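Local coordinates for protein isomerase/lactonizing enzyme (Agrobacterium tumefaciens, PDB 1RVK) that is of unknown function but, as a magnesium-binding member of the enolase superfamily, probably abstracts a proton next to a carboxylate to form an enolate intermediate, at residues D277-G282 / M304-H309; G140-G145 / P176-P181. One frame throughout, in Å; residues are numbered along the deposited sequence.

Interaction 1: D277-G282 / M304-H309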
loop_
_atom_site.group_PDB
_atom_site.type_symbol
_atom_site.label_atom_id
_atom_site.label_comp_id
_atom_site.label_asym_id
_atom_site.label_seq_id
_atom_site.Cartn_x
_atom_site.Cartn_y
_atom_site.Cartn_z
ATOM N N ASP A 277 5.548 12.849 -12.699
ATOM C CA ASP A 277 6.486 12.241 -13.642
ATOM C C ASP A 277 6.361 10.721 -13.583
ATOM O O ASP A 277 6.710 10.018 -14.533
ATOM C CB ASP A 277 7.915 12.645 -13.285
ATOM C CG ASP A 277 8.090 14.151 -13.230
ATOM O OD1 ASP A 277 8.006 14.797 -14.297
ATOM O OD2 ASP A 277 8.295 14.684 -12.118
ATOM N N ILE A 278 5.875 10.230 -12.448
ATOM C CA ILE A 278 5.665 8.802 -12.217
ATOM C C ILE A 278 4.288 8.718 -11.567
ATOM O O ILE A 278 3.995 9.474 -10.641
ATOM C CB ILE A 278 6.705 8.226 -11.228
ATOM C CG1 ILE A 278 8.125 8.454 -11.752
ATOM C CG2 ILE A 278 6.452 6.741 -11.012
ATOM C CD1 ILE A 278 9.207 8.146 -10.726
ATOM N N LEU A 279 3.442 7.813 -12.047
ATOM C CA LEU A 279 2.104 7.677 -11.486
ATOM C C LEU A 279 2.144 6.796 -10.241
ATOM O O LEU A 279 3.119 6.081 -10.000
ATOM C CB LEU A 279 1.162 7.059 -12.523
ATOM C CG LEU A 279 -0.345 7.210 -12.291
ATOM C CD1 LEU A 279 -0.722 8.690 -12.348
ATOM C CD2 LEU A 279 -1.115 6.415 -13.352
ATOM N N ARG A 280 1.090 6.861 -9.437
ATOM C CA ARG A 280 1.021 6.028 -8.244
ATOM C C ARG A 280 -0.389 5.478 -8.115
ATOM O O ARG A 280 -1.362 6.120 -8.512
ATOM C CB ARG A 280 1.388 6.825 -6.990
ATOM C CG ARG A 280 1.584 5.966 -5.728
ATOM C CD ARG A 280 2.554 6.672 -4.782
ATOM N NE ARG A 280 2.840 5.989 -3.519
ATOM C CZ ARG A 280 3.505 4.842 -3.391
ATOM N NH1 ARG A 280 3.720 4.337 -2.181
ATOM N NH2 ARG A 280 3.938 4.184 -4.459
ATOM N N THR A 281 -0.485 4.264 -7.592
ATOM C CA THR A 281 -1.768 3.621 -7.383
ATOM C C THR A 281 -1.577 2.716 -6.181
ATOM O O THR A 281 -0.500 2.685 -5.585
ATOM C CB THR A 281 -2.194 2.769 -8.602
ATOM O OG1 THR A 281 -3.556 2.352 -8.440
ATOM C CG2 THR A 281 -1.305 1.531 -8.738
ATOM N N GLY A 282 -2.625 1.990 -5.824
ATOM C CA GLY A 282 -2.549 1.083 -4.697
ATOM C C GLY A 282 -3.899 0.418 -4.591
ATOM O O GLY A 282 -4.918 1.066 -4.822
HETATM N N MSE A 304 4.626 5.440 -19.035
HETATM C CA MSE A 304 4.986 5.809 -17.669
HETATM C C MSE A 304 4.995 4.622 -16.726
HETATM O O MSE A 304 4.401 3.589 -17.007
HETATM C CB MSE A 304 3.990 6.843 -17.131
HETATM C CG MSE A 304 4.020 8.178 -17.847
HETATM SE SE MSE A 304 2.602 9.347 -17.237
HETATM C CE MSE A 304 3.350 9.872 -15.530
ATOM N N GLU A 305 5.695 4.772 -15.610
ATOM C CA GLU A 305 5.722 3.733 -14.599
ATOM C C GLU A 305 4.630 4.116 -13.608
ATOM O O GLU A 305 4.244 5.282 -13.518
ATOM C CB GLU A 305 7.078 3.690 -13.892
ATOM C CG GLU A 305 8.159 2.963 -14.678
ATOM C CD GLU A 305 9.521 3.068 -14.016
ATOM O OE1 GLU A 305 9.977 4.206 -13.771
ATOM O OE2 GLU A 305 10.136 2.014 -13.745
ATOM N N CYS A 306 4.105 3.130 -12.896
ATOM C CA CYS A 306 3.073 3.380 -11.903
ATOM C C CYS A 306 3.484 2.558 -10.693
ATOM O O CYS A 306 3.370 1.335 -10.697
ATOM C CB CYS A 306 1.705 2.935 -12.418
ATOM S SG CYS A 306 0.334 3.436 -11.342
ATOM N N GLU A 307 3.982 3.240 -9.668
ATOM C CA GLU A 307 4.447 2.575 -8.458
ATOM C C GLU A 307 3.284 2.249 -7.526
ATOM O O GLU A 307 2.456 3.104 -7.216
ATOM C CB GLU A 307 5.488 3.453 -7.768
ATOM C CG GLU A 307 6.714 3.754 -8.654
ATOM C CD GLU A 307 7.488 2.503 -9.054
ATOM O OE1 GLU A 307 7.657 1.613 -8.197
ATOM O OE2 GLU A 307 7.944 2.411 -10.217
ATOM N N VAL A 308 3.234 0.995 -7.088
ATOM C CA VAL A 308 2.149 0.511 -6.242
ATOM C C VAL A 308 2.374 0.728 -4.757
ATOM O O VAL A 308 3.350 0.244 -4.186
ATOM C CB VAL A 308 1.888 -0.988 -6.504
ATOM C CG1 VAL A 308 0.685 -1.457 -5.696
ATOM C CG2 VAL A 308 1.651 -1.218 -7.999
ATOM N N HIS A 309 1.454 1.468 -4.145
ATOM C CA HIS A 309 1.519 1.778 -2.724
ATOM C C HIS A 309 1.004 0.657 -1.840
ATOM O O HIS A 309 -0.101 0.153 -2.048
ATOM C CB HIS A 309 0.699 3.032 -2.409
ATOM C CG HIS A 309 0.434 3.226 -0.946
ATOM N ND1 HIS A 309 -0.838 3.309 -0.424
ATOM C CD2 HIS A 309 1.280 3.326 0.109
ATOM C CE1 HIS A 309 -0.766 3.450 0.888
ATOM N NE2 HIS A 309 0.508 3.463 1.237
HETATM O O HOH W 1 7.024 7.379 -15.483
HETATM O O HOH W 2 5.499 1.896 -4.101
#

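Interaction 2: G140-G145 / P176-P181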
loop_
_atom_site.group_PDB
_atom_site.type_symbol
_atom_site.label_atom_id
_atom_site.label_comp_id
_atom_site.label_asym_id
_atom_site.label_seq_id
_atom_site.Cartn_x
_atom_site.Cartn_y
_atom_site.Cartn_z
ATOM N N GLY A 140 8.841 9.324 11.063
ATOM C CA GLY A 140 9.727 9.607 12.178
ATOM C C GLY A 140 9.022 9.653 13.522
ATOM O O GLY A 140 7.804 9.829 13.600
ATOM N N ASP A 141 9.793 9.497 14.590
ATOM C CA ASP A 141 9.238 9.529 15.936
ATOM C C ASP A 141 10.157 10.290 16.884
ATOM O O ASP A 141 11.030 11.043 16.450
ATOM C CB ASP A 141 9.008 8.103 16.456
ATOM C CG ASP A 141 10.230 7.211 16.304
ATOM O OD1 ASP A 141 11.332 7.621 16.722
ATOM O OD2 ASP A 141 10.087 6.088 15.771
ATOM N N GLU A 142 9.941 10.103 18.180
ATOM C CA GLU A 142 10.756 10.760 19.190
ATOM C C GLU A 142 11.305 9.704 20.145
ATOM O O GLU A 142 11.582 9.979 21.315
ATOM C CB GLU A 142 9.919 11.804 19.934
ATOM C CG GLU A 142 9.500 12.967 19.038
ATOM C CD GLU A 142 8.616 13.976 19.742
ATOM O OE1 GLU A 142 7.416 13.687 19.942
ATOM O OE2 GLU A 142 9.124 15.060 20.097
ATOM N N LEU A 143 11.463 8.492 19.615
ATOM C CA LEU A 143 11.983 7.354 20.368
ATOM C C LEU A 143 13.500 7.292 20.250
ATOM O O LEU A 143 14.043 7.163 19.154
ATOM C CB LEU A 143 11.389 6.048 19.831
ATOM C CG LEU A 143 9.944 5.675 20.181
ATOM C CD1 LEU A 143 9.062 6.897 20.188
ATOM C CD2 LEU A 143 9.434 4.652 19.177
ATOM N N GLU A 144 14.183 7.379 21.384
ATOM C CA GLU A 144 15.638 7.330 21.394
ATOM C C GLU A 144 16.121 6.055 20.708
ATOM O O GLU A 144 15.705 4.952 21.067
ATOM C CB GLU A 144 16.140 7.383 22.836
ATOM C CG GLU A 144 17.614 7.706 22.977
ATOM C CD GLU A 144 18.014 7.924 24.422
ATOM O OE1 GLU A 144 17.382 8.768 25.092
ATOM O OE2 GLU A 144 18.959 7.258 24.889
ATOM N N GLY A 145 16.988 6.210 19.711
ATOM C CA GLY A 145 17.507 5.058 18.994
ATOM C C GLY A 145 16.573 4.527 17.917
ATOM O O GLY A 145 16.928 3.611 17.176
ATOM N N PRO A 176 1.459 14.213 15.002
ATOM C CA PRO A 176 1.721 14.909 16.264
ATOM C C PRO A 176 3.148 14.974 16.823
ATOM O O PRO A 176 3.320 15.284 18.002
ATOM C CB PRO A 176 0.751 14.231 17.229
ATOM C CG PRO A 176 0.724 12.833 16.728
ATOM C CD PRO A 176 0.620 13.024 15.233
ATOM N N VAL A 177 4.167 14.680 16.019
ATOM C CA VAL A 177 5.532 14.807 16.534
ATOM C C VAL A 177 5.650 16.280 16.910
ATOM O O VAL A 177 5.462 17.162 16.074
ATOM C CB VAL A 177 6.608 14.450 15.476
ATOM C CG1 VAL A 177 7.972 14.998 15.907
ATOM C CG2 VAL A 177 6.702 12.936 15.324
ATOM N N SER A 178 5.939 16.528 18.183
ATOM C CA SER A 178 6.053 17.871 18.746
ATOM C C SER A 178 6.473 19.021 17.833
ATOM O O SER A 178 5.719 19.972 17.631
ATOM C CB SER A 178 7.001 17.836 19.950
ATOM O OG SER A 178 6.538 16.926 20.932
ATOM N N TRP A 179 7.680 18.931 17.292
ATOM C CA TRP A 179 8.235 19.984 16.447
ATOM C C TRP A 179 7.960 19.884 14.944
ATOM O O TRP A 179 8.277 20.808 14.194
ATOM C CB TRP A 179 9.747 20.032 16.663
ATOM C CG TRP A 179 10.393 18.692 16.456
ATOM C CD1 TRP A 179 10.660 17.749 17.408
ATOM C CD2 TRP A 179 10.795 18.122 15.205
ATOM N NE1 TRP A 179 11.204 16.628 16.827
ATOM C CE2 TRP A 179 11.298 16.830 15.475
ATOM C CE3 TRP A 179 10.777 18.578 13.880
ATOM C CZ2 TRP A 179 11.782 15.989 14.468
ATOM C CZ3 TRP A 179 11.260 17.739 12.879
ATOM C CH2 TRP A 179 11.755 16.460 13.181
ATOM N N ALA A 180 7.369 18.779 14.507
ATOM C CA ALA A 180 7.101 18.566 13.083
ATOM C C ALA A 180 5.985 19.429 12.489
ATOM O O ALA A 180 5.059 19.837 13.190
ATOM C CB ALA A 180 6.799 17.087 12.839
ATOM N N PRO A 181 6.063 19.711 11.177
ATOM C CA PRO A 181 7.138 19.265 10.284
ATOM C C PRO A 181 8.246 20.307 10.175
ATOM O O PRO A 181 8.047 21.474 10.514
ATOM C CB PRO A 181 6.412 19.068 8.964
ATOM C CG PRO A 181 5.469 20.239 8.964
ATOM C CD PRO A 181 4.939 20.268 10.400
HETATM O O HOH W 3 12.440 13.468 17.122
#

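Interaction 1: D277-G282 / M304-H309
Leu279 and Thr281 of 277-282 lock into Glu305, Glu307 and His309 of 304-309 as two parallel strands. Leu279 N donates to Glu305 O at 3.0 Å, and Leu279 O receives Glu307 N. Thr281 N then reaches Glu307 O, and the run closes with His309 N on Thr281 O, 2.7 Å and nearly straight at 171°. At the N-terminal side of the pairing, a water joins Asp277 O to Glu305 N.

Leu279, Thr281, Cys306 and Val308 share one face of the sheet, packed against helix 289-301. Cys306 SG, anti to its own backbone N (chi1 -171°), settles between Leu279 CD2 and Thr281 CG2, the latter 3.6 Å away. Close by, the bent selenomethionine Met304 lays its CE against Asp277 O.

On the other face Ile278 CG2 crosses the Glu307 methylene CG at 3.8 Å, and Arg280 and Glu307 carry polar ends. Arg280 runs extended from CG to NE, then turns its guanidinium across the neighbouring strand: NH2 bonds weakly to Glu307 O (3.3 Å), and a water in the guanidinium plane accepts from NH2 and lies within bonding distance of Val308 O. His309 CB lies over one guanidinium face, 3.3 Å from Arg280 NH1; the imidazole and guanidinium planes are 59° apart. NH1 also forms a salt bridge with Glu329, while NE bonds to the magnesium ligand Glu258, which places Arg280 in the metal's second shell and helps to position Glu258. The Glu307 carboxylate, on a chain bent at chi2, is held by the backbone N atoms of Arg326 and Trp327. The pairing is a beta-alpha-beta crossover of the enolase-superfamily barrel, beside its magnesium site.

Interaction 2: G140-G145 / P176-P181
Two loops that follow neighbouring parallel strands of the barrel, 130-137 and 167-171, meet here through Glu142, Val177 and Ser178. Glu142 stretches out beyond CG and slides past Val177, whose CG1 lies 4.0 Å from Glu142 CD. The Glu142 carboxylate goes on to Ser178, where OG is 3.3 Å from Glu142 OE2 and 3.5 Å from Glu142 OE1; these are weak, alternative uses of a single hydroxyl proton. Val177 is the apolar centre: with CG1 anti to the backbone N (chi1 163°), its other methyl, CG2, rests 3.7 Å from Gly140 O, and CG1 also sits over a face of the Trp179 ring. A water in the plane of that indole donates to Asp141 O at 2.9 Å and weakly accepts from Trp179 NE1.

Each loop has its own internal brace. Asp141 OD1 accepts Leu143 N at 3.0 Å from above the carboxylate plane, forming an Asx turn, while OD2 bonds to His334. In the other loop Ala180 N returns to Val177 O. Gly140 O is taken by His26, which ties the 140-145 loop to strand 25-28. Such meetings of beta-alpha loops belong to the C-terminal rim of a TIM-type barrel.

Overall arrangement
Both contacts belong to the barrel, but to different levels and sectors of it. Interaction 1 joins strands 278-281 and 306-308 and is the more buried of the two, nearer the centre of the chain, with Arg280 beside the magnesium site; interaction 2 joins loops that follow strands 130-137 and 167-171, farther out. The chemistry follows the place: regular backbone hydrogen bonds and a firmly engaged arginine in the first, against one valine, a weak carboxylate-hydroxyl contact and a water bridge in the second. Their centres are about 29 Å apart, and their nearest atoms about 14 Å, so they do not touch. Both link successive beta-alpha units, with helix 289-301 spanning the first pair and helix 150-163 the second.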